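Long-range contacts in N-isopropylammelide isopropylaminohydrolase (Burkholderia multivorans ATCC 17616, PDB 6NBO), which belongs to the amidohydrolase family of TIM-barrel proteins, binds zinc, and carries a small beta-sheet domain beside the barrel: residues D189-E194 / L219-S224; A11-N16 / L41-G46; D69-G74 / G105-A110; Q151-I156 / C352-Y357; G241-V246 / A270-A275. One frame throughout, in Å; residues are numbered along the deposited sequence. Where two conformers were deposited one is given.

Contact 1 (D189-E194 / L219-S224); sequences DPCAIE and LHERGS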
# COMPACT_ATOMS: atom_id res chain seq x y z
N ASP A 189 -12.88 -12.38 4.63
CA ASP A 189 -13.20 -13.67 5.25
C ASP A 189 -14.56 -14.23 4.85
O ASP A 189 -15.52 -14.20 5.64
CB ASP A 189 -13.08 -13.52 6.76
CG ASP A 189 -11.71 -12.99 7.17
OD1 ASP A 189 -10.76 -13.11 6.36
OD2 ASP A 189 -11.57 -12.45 8.28
N PRO A 190 -14.65 -14.80 3.65
CA PRO A 190 -15.95 -15.29 3.16
C PRO A 190 -16.55 -16.37 4.04
O PRO A 190 -17.78 -16.51 4.09
CB PRO A 190 -15.60 -15.83 1.76
CG PRO A 190 -14.35 -15.08 1.37
CD PRO A 190 -13.58 -14.93 2.65
N CYS A 191 -15.73 -17.14 4.76
CA CYS A 191 -16.25 -18.12 5.71
C CYS A 191 -16.44 -17.51 7.10
O CYS A 191 -17.55 -17.54 7.64
CB CYS A 191 -15.31 -19.33 5.81
SG CYS A 191 -15.34 -20.44 4.39
N ALA A 192 -15.37 -16.99 7.68
CA ALA A 192 -15.39 -16.65 9.11
C ALA A 192 -16.29 -15.45 9.39
O ALA A 192 -16.94 -15.39 10.45
CB ALA A 192 -13.97 -16.36 9.60
N ILE A 193 -16.32 -14.48 8.50
CA ILE A 193 -17.14 -13.28 8.70
C ILE A 193 -18.48 -13.39 7.97
O ILE A 193 -19.53 -13.21 8.58
CB ILE A 193 -16.36 -12.02 8.26
CG1 ILE A 193 -15.18 -11.77 9.21
CG2 ILE A 193 -17.29 -10.80 8.20
CD1 ILE A 193 -15.60 -11.33 10.59
N GLU A 194 -18.46 -13.73 6.68
CA GLU A 194 -19.71 -13.71 5.92
C GLU A 194 -20.60 -14.92 6.18
O GLU A 194 -21.82 -14.81 6.00
CB GLU A 194 -19.41 -13.59 4.42
CG GLU A 194 -18.62 -12.32 4.06
CD GLU A 194 -19.45 -11.04 4.19
OE1 GLU A 194 -20.67 -11.13 4.45
OE2 GLU A 194 -18.88 -9.95 4.02
N LEU A 219 -7.96 -11.40 3.82
CA LEU A 219 -8.16 -12.82 4.10
C LEU A 219 -7.35 -13.15 5.35
O LEU A 219 -6.15 -13.44 5.26
CB LEU A 219 -7.75 -13.70 2.91
CG LEU A 219 -8.18 -15.17 3.11
CD1 LEU A 219 -9.70 -15.28 3.27
CD2 LEU A 219 -7.70 -16.06 1.97
N HIS A 220 -8.01 -13.10 6.51
CA HIS A 220 -7.38 -13.48 7.77
C HIS A 220 -7.55 -14.96 8.10
O HIS A 220 -6.93 -15.43 9.05
CB HIS A 220 -7.97 -12.71 8.96
CG HIS A 220 -8.10 -11.24 8.74
ND1 HIS A 220 -9.27 -10.66 8.32
CD2 HIS A 220 -7.21 -10.24 8.92
CE1 HIS A 220 -9.10 -9.35 8.24
NE2 HIS A 220 -7.86 -9.07 8.59
N GLU A 221 -8.41 -15.66 7.37
CA GLU A 221 -8.79 -17.01 7.76
C GLU A 221 -7.57 -17.92 7.78
O GLU A 221 -6.73 -17.88 6.89
CB GLU A 221 -9.85 -17.55 6.81
CG GLU A 221 -11.15 -16.75 6.85
CD GLU A 221 -12.14 -17.22 5.81
OE1 GLU A 221 -11.77 -18.06 4.96
OE2 GLU A 221 -13.30 -16.78 5.86
N ARG A 222 -7.48 -18.72 8.83
CA ARG A 222 -6.31 -19.56 9.05
C ARG A 222 -6.52 -20.94 8.44
O ARG A 222 -7.65 -21.41 8.30
CB ARG A 222 -6.05 -19.67 10.54
CG ARG A 222 -5.83 -18.32 11.20
CD ARG A 222 -4.45 -17.78 10.85
NE ARG A 222 -3.44 -18.79 11.14
CZ ARG A 222 -2.92 -19.00 12.34
NH1 ARG A 222 -3.31 -18.24 13.37
NH2 ARG A 222 -2.02 -19.95 12.52
N GLY A 223 -5.40 -21.57 8.06
CA GLY A 223 -5.40 -23.00 7.78
C GLY A 223 -6.28 -23.39 6.61
O GLY A 223 -6.35 -22.70 5.59
N SER A 224 -6.99 -24.52 6.76
CA SER A 224 -7.76 -25.09 5.66
C SER A 224 -8.95 -24.22 5.27
O SER A 224 -9.32 -24.17 4.09
CB SER A 224 -8.24 -26.50 6.05
OG SER A 224 -8.81 -26.47 7.35

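Contact 2 (A11-N16 / L41-G46); sequences ALLIRN and LDAPPG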
# COMPACT_ATOMS: atom_id res chain seq x y z
N ALA A 11 12.08 22.77 -15.01
CA ALA A 11 13.07 21.70 -15.06
C ALA A 11 13.86 21.66 -13.77
O ALA A 11 14.18 22.72 -13.19
CB ALA A 11 14.02 21.86 -16.24
N LEU A 12 14.20 20.45 -13.32
CA LEU A 12 14.99 20.23 -12.11
C LEU A 12 16.07 19.20 -12.42
O LEU A 12 15.77 18.09 -12.86
CB LEU A 12 14.12 19.73 -10.96
CG LEU A 12 14.86 19.39 -9.66
CD1 LEU A 12 15.52 20.62 -9.07
CD2 LEU A 12 13.88 18.76 -8.68
N LEU A 13 17.33 19.58 -12.21
CA LEU A 13 18.46 18.68 -12.40
C LEU A 13 18.98 18.32 -11.02
O LEU A 13 19.52 19.17 -10.30
CB LEU A 13 19.56 19.33 -13.25
CG LEU A 13 20.82 18.48 -13.46
CD1 LEU A 13 20.47 17.15 -14.11
CD2 LEU A 13 21.83 19.24 -14.30
N ILE A 14 18.81 17.05 -10.64
CA ILE A 14 19.36 16.52 -9.40
C ILE A 14 20.71 15.88 -9.75
O ILE A 14 20.76 14.85 -10.42
CB ILE A 14 18.42 15.49 -8.77
CG1 ILE A 14 17.02 16.09 -8.55
CG2 ILE A 14 19.04 14.94 -7.47
CD1 ILE A 14 15.98 15.04 -8.09
N ARG A 15 21.79 16.51 -9.30
CA ARG A 15 23.12 16.04 -9.64
C ARG A 15 23.66 15.08 -8.59
O ARG A 15 23.40 15.23 -7.40
CB ARG A 15 24.08 17.22 -9.77
CG ARG A 15 23.98 17.95 -11.10
CD ARG A 15 25.00 19.05 -11.15
NE ARG A 15 24.95 19.78 -12.41
CZ ARG A 15 25.22 21.07 -12.53
NH1 ARG A 15 25.57 21.78 -11.46
NH2 ARG A 15 25.15 21.66 -13.71
N ASN A 16 24.45 14.11 -9.06
CA ASN A 16 25.38 13.37 -8.21
C ASN A 16 24.64 12.53 -7.16
O ASN A 16 24.82 12.70 -5.95
CB ASN A 16 26.38 14.33 -7.55
CG ASN A 16 27.43 13.63 -6.73
OD1 ASN A 16 27.73 12.45 -6.96
ND2 ASN A 16 28.00 14.34 -5.76
N LEU A 41 25.00 15.25 -16.71
CA LEU A 41 24.03 15.73 -17.69
C LEU A 41 24.17 17.23 -17.91
O LEU A 41 24.50 17.99 -17.00
CB LEU A 41 22.60 15.43 -17.21
CG LEU A 41 22.22 13.96 -17.04
CD1 LEU A 41 20.74 13.80 -16.68
CD2 LEU A 41 22.57 13.19 -18.31
N ASP A 42 23.90 17.67 -19.15
CA ASP A 42 23.81 19.09 -19.44
C ASP A 42 22.55 19.68 -18.82
O ASP A 42 21.52 19.01 -18.69
CB ASP A 42 23.80 19.33 -20.95
CG ASP A 42 24.75 18.43 -21.69
OD1 ASP A 42 25.97 18.72 -21.69
OD2 ASP A 42 24.29 17.39 -22.23
N ALA A 43 22.65 20.94 -18.44
CA ALA A 43 21.53 21.64 -17.83
C ALA A 43 20.77 22.40 -18.90
O ALA A 43 21.36 23.23 -19.59
CB ALA A 43 22.02 22.60 -16.76
N PRO A 44 19.48 22.12 -19.12
CA PRO A 44 18.69 23.01 -19.96
C PRO A 44 18.74 24.42 -19.42
O PRO A 44 18.87 24.63 -18.20
CB PRO A 44 17.27 22.42 -19.86
CG PRO A 44 17.47 21.00 -19.46
CD PRO A 44 18.70 20.98 -18.59
N PRO A 45 18.69 25.42 -20.29
CA PRO A 45 18.75 26.81 -19.83
C PRO A 45 17.70 27.08 -18.75
O PRO A 45 16.56 26.63 -18.85
CB PRO A 45 18.49 27.62 -21.10
CG PRO A 45 18.94 26.71 -22.21
CD PRO A 45 18.63 25.32 -21.76
N GLY A 46 18.12 27.76 -17.68
CA GLY A 46 17.21 28.18 -16.62
C GLY A 46 16.76 27.10 -15.66
O GLY A 46 15.87 27.35 -14.85
O HOH W 1 25.26 17.84 -14.44
O HOH W 2 25.46 20.28 -16.19

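Contact 3 (D69-G74 / G105-A110); sequences DKTHWG and GAASLA. With EDO (1,2-ethanediol), chain I.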
# COMPACT_ATOMS: atom_id res chain seq x y z
N ASP A 69 -8.59 6.24 6.99
CA ASP A 69 -9.78 6.77 7.65
C ASP A 69 -9.76 6.50 9.16
O ASP A 69 -10.39 7.25 9.91
CB ASP A 69 -11.05 6.18 7.02
CG ASP A 69 -11.12 4.65 7.10
OD1 ASP A 69 -10.08 3.97 6.95
OD2 ASP A 69 -12.24 4.12 7.30
N LYS A 70 -9.05 5.46 9.60
CA LYS A 70 -9.12 5.02 11.00
C LYS A 70 -8.08 5.68 11.89
O LYS A 70 -8.22 5.61 13.12
CB LYS A 70 -8.88 3.50 11.11
CG LYS A 70 -9.88 2.55 10.45
CD LYS A 70 -9.34 1.12 10.64
CE LYS A 70 -10.09 0.07 9.83
NZ LYS A 70 -11.45 -0.23 10.36
N THR A 71 -7.04 6.27 11.31
CA THR A 71 -5.85 6.66 12.07
C THR A 71 -6.16 7.79 13.04
O THR A 71 -7.02 8.65 12.78
CB THR A 71 -4.73 7.11 11.12
OG1 THR A 71 -3.54 7.37 11.89
CG2 THR A 71 -5.11 8.38 10.37
N HIS A 72 -5.46 7.77 14.17
CA HIS A 72 -5.45 8.89 15.11
C HIS A 72 -4.19 9.73 14.97
O HIS A 72 -3.84 10.47 15.90
CB HIS A 72 -5.60 8.38 16.55
CG HIS A 72 -6.95 7.78 16.83
ND1 HIS A 72 -7.54 7.84 18.07
CD2 HIS A 72 -7.81 7.11 16.03
CE1 HIS A 72 -8.71 7.23 18.02
NE2 HIS A 72 -8.90 6.78 16.80
N TRP A 73 -3.50 9.62 13.84
CA TRP A 73 -2.33 10.45 13.59
C TRP A 73 -2.68 11.92 13.79
O TRP A 73 -3.71 12.39 13.32
CB TRP A 73 -1.82 10.22 12.17
CG TRP A 73 -0.41 10.71 11.99
CD1 TRP A 73 -0.00 11.93 11.52
CD2 TRP A 73 0.78 9.99 12.32
NE1 TRP A 73 1.38 12.00 11.53
CE2 TRP A 73 1.88 10.83 12.02
CE3 TRP A 73 1.03 8.71 12.84
CZ2 TRP A 73 3.20 10.43 12.22
CZ3 TRP A 73 2.35 8.32 13.04
CH2 TRP A 73 3.41 9.17 12.73
N GLY A 74 -1.83 12.63 14.53
CA GLY A 74 -2.08 14.02 14.84
C GLY A 74 -3.07 14.27 15.95
O GLY A 74 -3.27 15.43 16.33
N GLY A 105 -11.32 13.02 8.04
CA GLY A 105 -10.77 14.05 7.19
C GLY A 105 -9.43 14.59 7.65
O GLY A 105 -8.43 14.44 6.95
N ALA A 106 -9.40 15.22 8.83
CA ALA A 106 -8.14 15.77 9.31
C ALA A 106 -7.13 14.67 9.58
O ALA A 106 -5.93 14.84 9.31
CB ALA A 106 -8.37 16.61 10.57
N ALA A 107 -7.59 13.52 10.07
CA ALA A 107 -6.69 12.42 10.38
C ALA A 107 -6.03 11.87 9.12
O ALA A 107 -4.80 11.74 9.07
CB ALA A 107 -7.45 11.31 11.11
N SER A 108 -6.84 11.53 8.11
CA SER A 108 -6.27 10.97 6.88
C SER A 108 -5.33 11.96 6.21
O SER A 108 -4.30 11.57 5.65
CB SER A 108 -7.37 10.53 5.91
OG SER A 108 -8.20 11.62 5.52
N LEU A 109 -5.68 13.24 6.23
CA LEU A 109 -4.83 14.24 5.59
C LEU A 109 -3.50 14.36 6.32
O LEU A 109 -2.43 14.31 5.69
CB LEU A 109 -5.54 15.59 5.54
CG LEU A 109 -4.78 16.74 4.87
CD1 LEU A 109 -4.33 16.35 3.46
CD2 LEU A 109 -5.66 17.97 4.83
N ALA A 110 -3.54 14.47 7.64
CA ALA A 110 -2.31 14.54 8.43
C ALA A 110 -1.43 13.31 8.20
O ALA A 110 -0.21 13.44 7.99
CB ALA A 110 -2.66 14.68 9.92
C1 EDO I . 1.68 11.59 15.57
O1 EDO I . 0.28 11.66 15.88
C2 EDO I . 2.15 12.90 14.96
O2 EDO I . 1.73 13.98 15.80

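Contact 4 (Q151-I156 / C352-Y357); sequences QVEIQI and CGFDAY. With EDO (1,2-ethanediol), chain J.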
# COMPACT_ATOMS: atom_id res chain seq x y z
N GLN A 151 0.39 15.40 -5.55
CA GLN A 151 1.34 15.24 -4.46
C GLN A 151 1.41 13.81 -3.96
O GLN A 151 2.51 13.29 -3.74
CB GLN A 151 0.97 16.16 -3.30
CG GLN A 151 1.06 17.63 -3.67
CD GLN A 151 0.87 18.55 -2.49
OE1 GLN A 151 0.03 18.30 -1.63
NE2 GLN A 151 1.62 19.65 -2.46
N VAL A 152 0.27 13.18 -3.73
CA VAL A 152 0.18 11.77 -3.36
C VAL A 152 -0.92 11.17 -4.22
O VAL A 152 -2.04 11.67 -4.22
CB VAL A 152 -0.15 11.57 -1.87
CG1 VAL A 152 -0.16 10.07 -1.51
CG2 VAL A 152 0.79 12.37 -0.97
N GLU A 153 -0.61 10.08 -4.92
CA GLU A 153 -1.64 9.33 -5.62
C GLU A 153 -2.22 8.30 -4.66
O GLU A 153 -1.49 7.53 -4.03
CB GLU A 153 -1.06 8.64 -6.85
CG GLU A 153 -2.09 7.83 -7.58
CD GLU A 153 -1.51 7.04 -8.74
OE1 GLU A 153 -0.28 7.10 -8.97
OE2 GLU A 153 -2.29 6.35 -9.42
N ILE A 154 -3.54 8.28 -4.55
CA ILE A 154 -4.20 7.47 -3.53
C ILE A 154 -5.24 6.59 -4.21
O ILE A 154 -6.16 7.11 -4.85
CB ILE A 154 -4.85 8.33 -2.43
CG1 ILE A 154 -3.80 9.22 -1.75
CG2 ILE A 154 -5.52 7.43 -1.38
CD1 ILE A 154 -4.38 10.14 -0.63
N GLN A 155 -5.06 5.27 -4.11
CA GLN A 155 -6.09 4.30 -4.47
C GLN A 155 -6.96 4.03 -3.25
O GLN A 155 -6.44 3.86 -2.15
CB GLN A 155 -5.47 2.99 -4.97
CG GLN A 155 -4.68 3.11 -6.27
CD GLN A 155 -3.97 1.82 -6.64
OE1 GLN A 155 -3.91 0.87 -5.85
NE2 GLN A 155 -3.43 1.77 -7.85
N ILE A 156 -8.27 3.98 -3.45
CA ILE A 156 -9.21 3.78 -2.34
C ILE A 156 -9.94 2.45 -2.54
O ILE A 156 -10.57 2.24 -3.59
CB ILE A 156 -10.22 4.94 -2.24
CG1 ILE A 156 -9.50 6.23 -1.81
CG2 ILE A 156 -11.34 4.57 -1.27
CD1 ILE A 156 -10.36 7.50 -1.98
N CYS A 352 0.07 -3.14 -7.13
CA CYS A 352 -1.10 -2.27 -7.02
C CYS A 352 -1.53 -1.66 -8.34
O CYS A 352 -2.59 -1.02 -8.39
CB CYS A 352 -0.83 -1.12 -6.03
SG CYS A 352 -0.63 -1.67 -4.32
N GLY A 353 -0.74 -1.80 -9.40
CA GLY A 353 -1.10 -1.15 -10.64
C GLY A 353 -0.85 0.34 -10.64
O GLY A 353 -1.57 1.08 -11.32
N PHE A 354 0.13 0.81 -9.87
CA PHE A 354 0.61 2.18 -9.94
C PHE A 354 1.51 2.32 -11.17
O PHE A 354 2.57 1.70 -11.21
CB PHE A 354 1.38 2.54 -8.68
CG PHE A 354 0.51 2.82 -7.48
CD1 PHE A 354 -0.37 3.89 -7.49
CD2 PHE A 354 0.60 2.03 -6.34
CE1 PHE A 354 -1.16 4.17 -6.37
CE2 PHE A 354 -0.19 2.31 -5.21
CZ PHE A 354 -1.08 3.37 -5.24
N ASP A 355 1.10 3.12 -12.14
CA ASP A 355 1.79 3.20 -13.43
C ASP A 355 2.88 4.27 -13.42
O ASP A 355 2.96 5.10 -12.52
CB ASP A 355 0.78 3.50 -14.54
CG ASP A 355 -0.34 2.47 -14.59
OD1 ASP A 355 -0.04 1.26 -14.62
OD2 ASP A 355 -1.53 2.88 -14.60
N ALA A 356 3.73 4.24 -14.47
CA ALA A 356 4.79 5.24 -14.66
C ALA A 356 5.69 5.33 -13.43
O ALA A 356 6.06 6.42 -12.98
CB ALA A 356 4.20 6.61 -15.00
N TYR A 357 6.06 4.18 -12.90
CA TYR A 357 6.81 4.08 -11.66
C TYR A 357 8.30 3.91 -11.95
O TYR A 357 8.69 3.23 -12.90
CB TYR A 357 6.31 2.90 -10.82
CG TYR A 357 6.98 2.86 -9.48
CD1 TYR A 357 6.53 3.67 -8.46
CD2 TYR A 357 8.10 2.05 -9.24
CE1 TYR A 357 7.15 3.68 -7.22
CE2 TYR A 357 8.73 2.06 -8.01
CZ TYR A 357 8.24 2.87 -7.01
OH TYR A 357 8.85 2.91 -5.78
C1 EDO J . -2.08 11.96 -8.35
O1 EDO J . -2.38 12.91 -7.32
C2 EDO J . -0.71 12.28 -8.96
O2 EDO J . 0.16 12.69 -7.90
O HOH W 3 -1.16 4.99 -11.50

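Contact 5 (G241-V246 / A270-A275); sequences GMQHKV and AELGVA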
# COMPACT_ATOMS: atom_id res chain seq x y z
N GLY A 241 -12.22 -13.77 -15.96
CA GLY A 241 -11.10 -13.16 -16.66
C GLY A 241 -10.57 -11.91 -15.99
O GLY A 241 -10.19 -10.96 -16.67
N MET A 242 -10.54 -11.89 -14.66
CA MET A 242 -10.11 -10.70 -13.94
C MET A 242 -8.61 -10.72 -13.65
O MET A 242 -8.14 -10.55 -12.52
CB MET A 242 -10.93 -10.54 -12.67
CG MET A 242 -12.36 -10.14 -12.98
SD MET A 242 -13.28 -9.62 -11.55
CE MET A 242 -12.47 -8.07 -11.18
N GLN A 243 -7.87 -10.89 -14.74
CA GLN A 243 -6.42 -10.90 -14.74
C GLN A 243 -5.83 -9.64 -14.15
O GLN A 243 -6.15 -8.53 -14.58
CB GLN A 243 -5.95 -11.06 -16.19
CG GLN A 243 -4.49 -11.38 -16.36
CD GLN A 243 -4.17 -12.79 -15.95
OE1 GLN A 243 -5.07 -13.60 -15.73
NE2 GLN A 243 -2.88 -13.09 -15.83
N HIS A 244 -4.93 -9.81 -13.18
CA HIS A 244 -4.23 -8.68 -12.58
C HIS A 244 -5.19 -7.64 -11.99
O HIS A 244 -4.88 -6.45 -11.96
CB HIS A 244 -3.28 -8.01 -13.59
CG HIS A 244 -2.17 -8.89 -14.09
ND1 HIS A 244 -2.26 -9.63 -15.24
CD2 HIS A 244 -0.92 -9.10 -13.60
CE1 HIS A 244 -1.12 -10.29 -15.44
NE2 HIS A 244 -0.29 -9.98 -14.46
N LYS A 245 -6.37 -8.08 -11.57
CA LYS A 245 -7.33 -7.17 -10.95
C LYS A 245 -7.72 -7.58 -9.53
O LYS A 245 -8.55 -6.90 -8.92
CB LYS A 245 -8.60 -7.07 -11.81
CG LYS A 245 -8.42 -6.15 -13.01
CD LYS A 245 -9.68 -6.10 -13.85
CE LYS A 245 -10.29 -4.71 -13.88
NZ LYS A 245 -11.55 -4.70 -14.69
N VAL A 246 -7.14 -8.65 -8.99
CA VAL A 246 -7.48 -9.11 -7.64
C VAL A 246 -6.21 -9.14 -6.79
O VAL A 246 -5.16 -9.59 -7.24
CB VAL A 246 -8.16 -10.50 -7.68
CG1 VAL A 246 -8.34 -11.06 -6.25
CG2 VAL A 246 -9.50 -10.40 -8.38
N ALA A 270 0.07 -16.58 -9.30
CA ALA A 270 1.00 -16.03 -10.28
C ALA A 270 0.38 -16.01 -11.67
O ALA A 270 0.44 -15.00 -12.38
CB ALA A 270 2.29 -16.85 -10.29
N GLU A 271 -0.25 -17.13 -12.06
CA GLU A 271 -0.90 -17.22 -13.36
C GLU A 271 -1.94 -16.12 -13.55
O GLU A 271 -2.05 -15.54 -14.63
CB GLU A 271 -1.54 -18.61 -13.50
CG GLU A 271 -2.32 -18.82 -14.78
CD GLU A 271 -1.48 -18.58 -16.02
OE1 GLU A 271 -0.31 -19.00 -16.03
OE2 GLU A 271 -2.00 -17.97 -16.98
N LEU A 272 -2.71 -15.81 -12.50
CA LEU A 272 -3.79 -14.84 -12.61
C LEU A 272 -3.35 -13.41 -12.33
O LEU A 272 -4.19 -12.50 -12.34
CB LEU A 272 -4.93 -15.23 -11.66
CG LEU A 272 -5.66 -16.50 -12.10
CD1 LEU A 272 -6.53 -17.05 -10.99
CD2 LEU A 272 -6.49 -16.19 -13.33
N GLY A 273 -2.07 -13.18 -12.08
CA GLY A 273 -1.62 -11.86 -11.73
C GLY A 273 -2.17 -11.37 -10.40
O GLY A 273 -2.36 -10.17 -10.23
N VAL A 274 -2.42 -12.28 -9.46
CA VAL A 274 -2.90 -11.91 -8.13
C VAL A 274 -1.71 -11.67 -7.23
O VAL A 274 -0.89 -12.56 -7.01
CB VAL A 274 -3.81 -13.01 -7.56
CG1 VAL A 274 -4.15 -12.69 -6.10
CG2 VAL A 274 -5.06 -13.17 -8.41
N ALA A 275 -1.61 -10.45 -6.68
CA ALA A 275 -0.56 -10.09 -5.74
C ALA A 275 -1.01 -10.36 -4.31
O ALA A 275 -2.21 -10.50 -4.04
CB ALA A 275 -0.18 -8.61 -5.89
O HOH W 4 -6.23 -11.01 -10.71
O HOH W 5 -4.79 -16.51 -16.58
O HOH W 6 -3.10 -7.78 -7.39

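Contact 1 (D189-E194 / L219-S224)
Glu-221 reaches across from 219-224 to grip the backbone of 189-194, while Asp-189 answers in the other direction by holding His-220. From its CB the glutamate swings CG away from its own carbonyl carbon (chi1 -63°) and then runs out extended. CG passes Asp-189 at 3.8 Å from its CB, and CD faces the amides of Cys-191 and Ala-192. At the tip OE2 takes two N-H groups: Cys-191 N at 2.7 Å on the syn lone pair, and Ala-192 N at 2.8 Å from well above the carboxylate plane. The latter bond is the straighter of the two (165° at the hydrogen), and together they fix the start of the helically wound 190-194, which lacks regular helix bonds. OE1 is bound to Ser-229. The Asp-189 carboxylate straddles His-220: OD1 accepts from His-220 N at 2.8 Å with its syn lone pair, and OD2 accepts from ND1 at 2.9 Å, lying close to the imidazole plane. Ring and carboxylate planes are 77° apart. This His-carboxylate pair sets the ring's rotation where it meets the zinc ligand His-250, its side chain about 4 Å from a zinc ion. The segments lie at the C-terminal ends of adjacent parallel barrel strands: 189-194 follows 184-188, and 219-224 begins on the last residue of 215-219. Pro-190 packs on helix 197-211, Cys-191 against helix 223-239.

Contact 2 (A11-N16 / L41-G46)
Leu-13 makes the apolar part of this contact, its two methyls touching Leu-41 and Ala-43. With CG anti to the backbone N (chi1 178°), the isobutyl group projects off the strand so that CD1 meets Leu-41 CB at 4.1 Å and CD2 meets Ala-43 CB at 4.2 Å. CD2 also passes Leu-41 O at 4.0 Å; the two leucines cross obliquely. No direct hydrogen bond joins the two segments. Strand 11-17 is an inner strand of a small mixed four-stranded sheet, between 25-30 and 48-51, whereas 41-46 has no regular structure: it carries the chain from edge strand 33-38 to 48-51, at the opposite edge. Such a small beta domain beside the TIM barrel is familiar in amidohydrolases. Polar contact runs through water. Arg-15 offers NE to one water at 2.8 Å and NH2 to another at 2.9 Å; both waters donate to Leu-41 O, at 2.7 Å and 2.6 Å respectively. One carbonyl oxygen thus takes two water bridges from one guanidinium group, which also comes within 4.5 Å of Ala-43 CB through its NH2. The charged groups find partners outside the two segments. NH1 of Arg-15 forms a long, weak ion pair with Glu-51, and Asp-42 is paired with Arg-36. Asp-26 of strand 25-30 binds both segments, accepting from Asn-16 N through OD1 and from Leu-41 N through OD2.

Contact 3 (D69-G74 / G105-A110)
Thr-71 turns its hydroxyl anti to the backbone N (chi1 -174°), which leaves CG2 in the crowded position between N and the carbonyl carbon and aims this methyl at Ala-107. Trp-73, two residues on, has CG roughly anti to its own N (chi1 -162°), setting the pyrrole side of the indole against Ala-110. The methyl of Thr-71 lies 3.8 Å from Ala-107 CB and 3.6 Å from Ala-107 O, close over the helix backbone. Tighter still, Thr-71 O stands 3.2 Å from Ala-107 CB; that oxygen also accepts a hydrogen bond from His-102. Between the two side chains the loop folds as an ST turn: Trp-73 N donates to Thr-71 OG1 at 3.0 Å, and the hydroxyl is bound in addition to Val-306 O. The loop 69-74 follows strand 56-66, the first barrel strand, which carries the zinc ligand His-65 near its C-terminal end, as expected for an amidohydrolase. Helix 104-117 packs outside the strands and leads into the next one, 120-128. Across this surface the indole meets the helix through CD1, 4.1 Å from Ala-110 CB and 3.8 Å from Ala-110 O, its approach to the oxygen oblique; further along it rests on Leu-111 and Ala-114. One indole face carries a 1,2-ethanediol, its C1 standing 3.6 Å above the ring plane over the centre. The diol, probably from the crystallisation liquor, is anchored by Gly-74 N, which donates to its O1 at 2.7 Å and nearly straight (165°).

Contact 4 (Q151-I156 / C352-Y357)
Gln-155 and Cys-352 face each other with CA atoms 8.6 Å apart, and Glu-153 and Phe-354 are similarly spaced, so side chains must span the gap between the strand and the loop that begins at Gly-353, where a Schellman motif ends helix 346-352. Residues 153 and 155 point from the same face of the strand into the barrel. Gln-155 is extended beyond CG, and its flat amide stacks on one face of the Phe-354 ring: the planes differ by only 16°, and NE2 sits 3.6 Å above the ring, offset toward the rim. The same NE2 donates to Cys-352 O at 3.0 Å (158° at the hydrogen), approaching from well above the carbonyl plane. OE1 accepts from Arg-124, which leaves the amide little freedom to flip. Glu-153 CD lies at the ring's edge, in its plane, the carboxylate turned almost perpendicular (82°); OE1 approaches Phe-354 CD1 obliquely at 3.5 Å. A water bridges Glu-153 OE2, at 2.7 Å, to Asp-355 N, at 3.0 Å. Phe-354 also touches Val-62 and Arg-122, so the loop lies across the N-terminal end of the barrel strands. Glu-153 OE1 has salt bridges to Arg-122 and Arg-364, which would be expected to keep the carboxylate ionised. The ring thus packs beside an anion whose charge two arginines meet, and under a neutral amide whose N-H is spent on a carbonyl.

Contact 5 (G241-V246 / A270-A275)
His-244 N donates to Leu-272 O at 2.9 Å, almost straight (174°), and Gln-243 NE2 donates to Glu-271 O, also at 2.9 Å (166°). The two bonds take up carbonyls in the last turn of helix 259-272, which ends in a Schellman motif at Gly-273. Gln-243 gets there by a bend at chi2 (72°), which brings the amide to the helix end; Glu-271 O lies close to the amide plane. Gln-243 OE1 is linked through a water to Glu-271 OE2. A second water is held by three backbone groups, donating to Met-242 O at 2.7 Å and to Leu-272 O at 3.0 Å while accepting from Val-246 N, and so ties the type II turn 242-245 to the helix end. A third joins Val-246 O to Ala-275 N. Outward from these bonds the contacts become C-H in kind: Val-274 CA points at Val-246 O over 3.4 Å. The imidazole of His-244 lies face-on to Gly-273 CA in one of two deposited conformers, so this CH-pi contact is doubtful. The apolar packing is between Val-246 CB and Val-274 CG2, 4.2 Å apart. The two segments lead into neighbouring parallel barrel strands, 246-250 and 275-278, at their N-terminal ends. Leu-272 and Val-274 lie against helix 223-239, while Met-242 and Val-246 reach Phe-205 of helix 197-211 and Leu-215 of strand 215-219.

Overall arrangement
Four of the five contacts belong to the TIM barrel; contact 2 stands apart in the small sheet domain, its centre about 53 Å from that of contact 1, on the far side of the chain's centre. Contacts 1 and 3 both lie at C-terminal ends of barrel strands, where the zinc ligands His-65, His-67 and His-218 sit; their nearest atoms are about 9 Å apart. Contact 1 comes closer to the metals than Thr-71 of contact 3 or Cys-352 of contact 4, each about 12 Å from a zinc ion. Contacts 4 and 5 lie at N-terminal ends, nearest atoms about 6 Å apart. Along the chain, contacts 1 and 5 are nested within the long loop closed by contact 4.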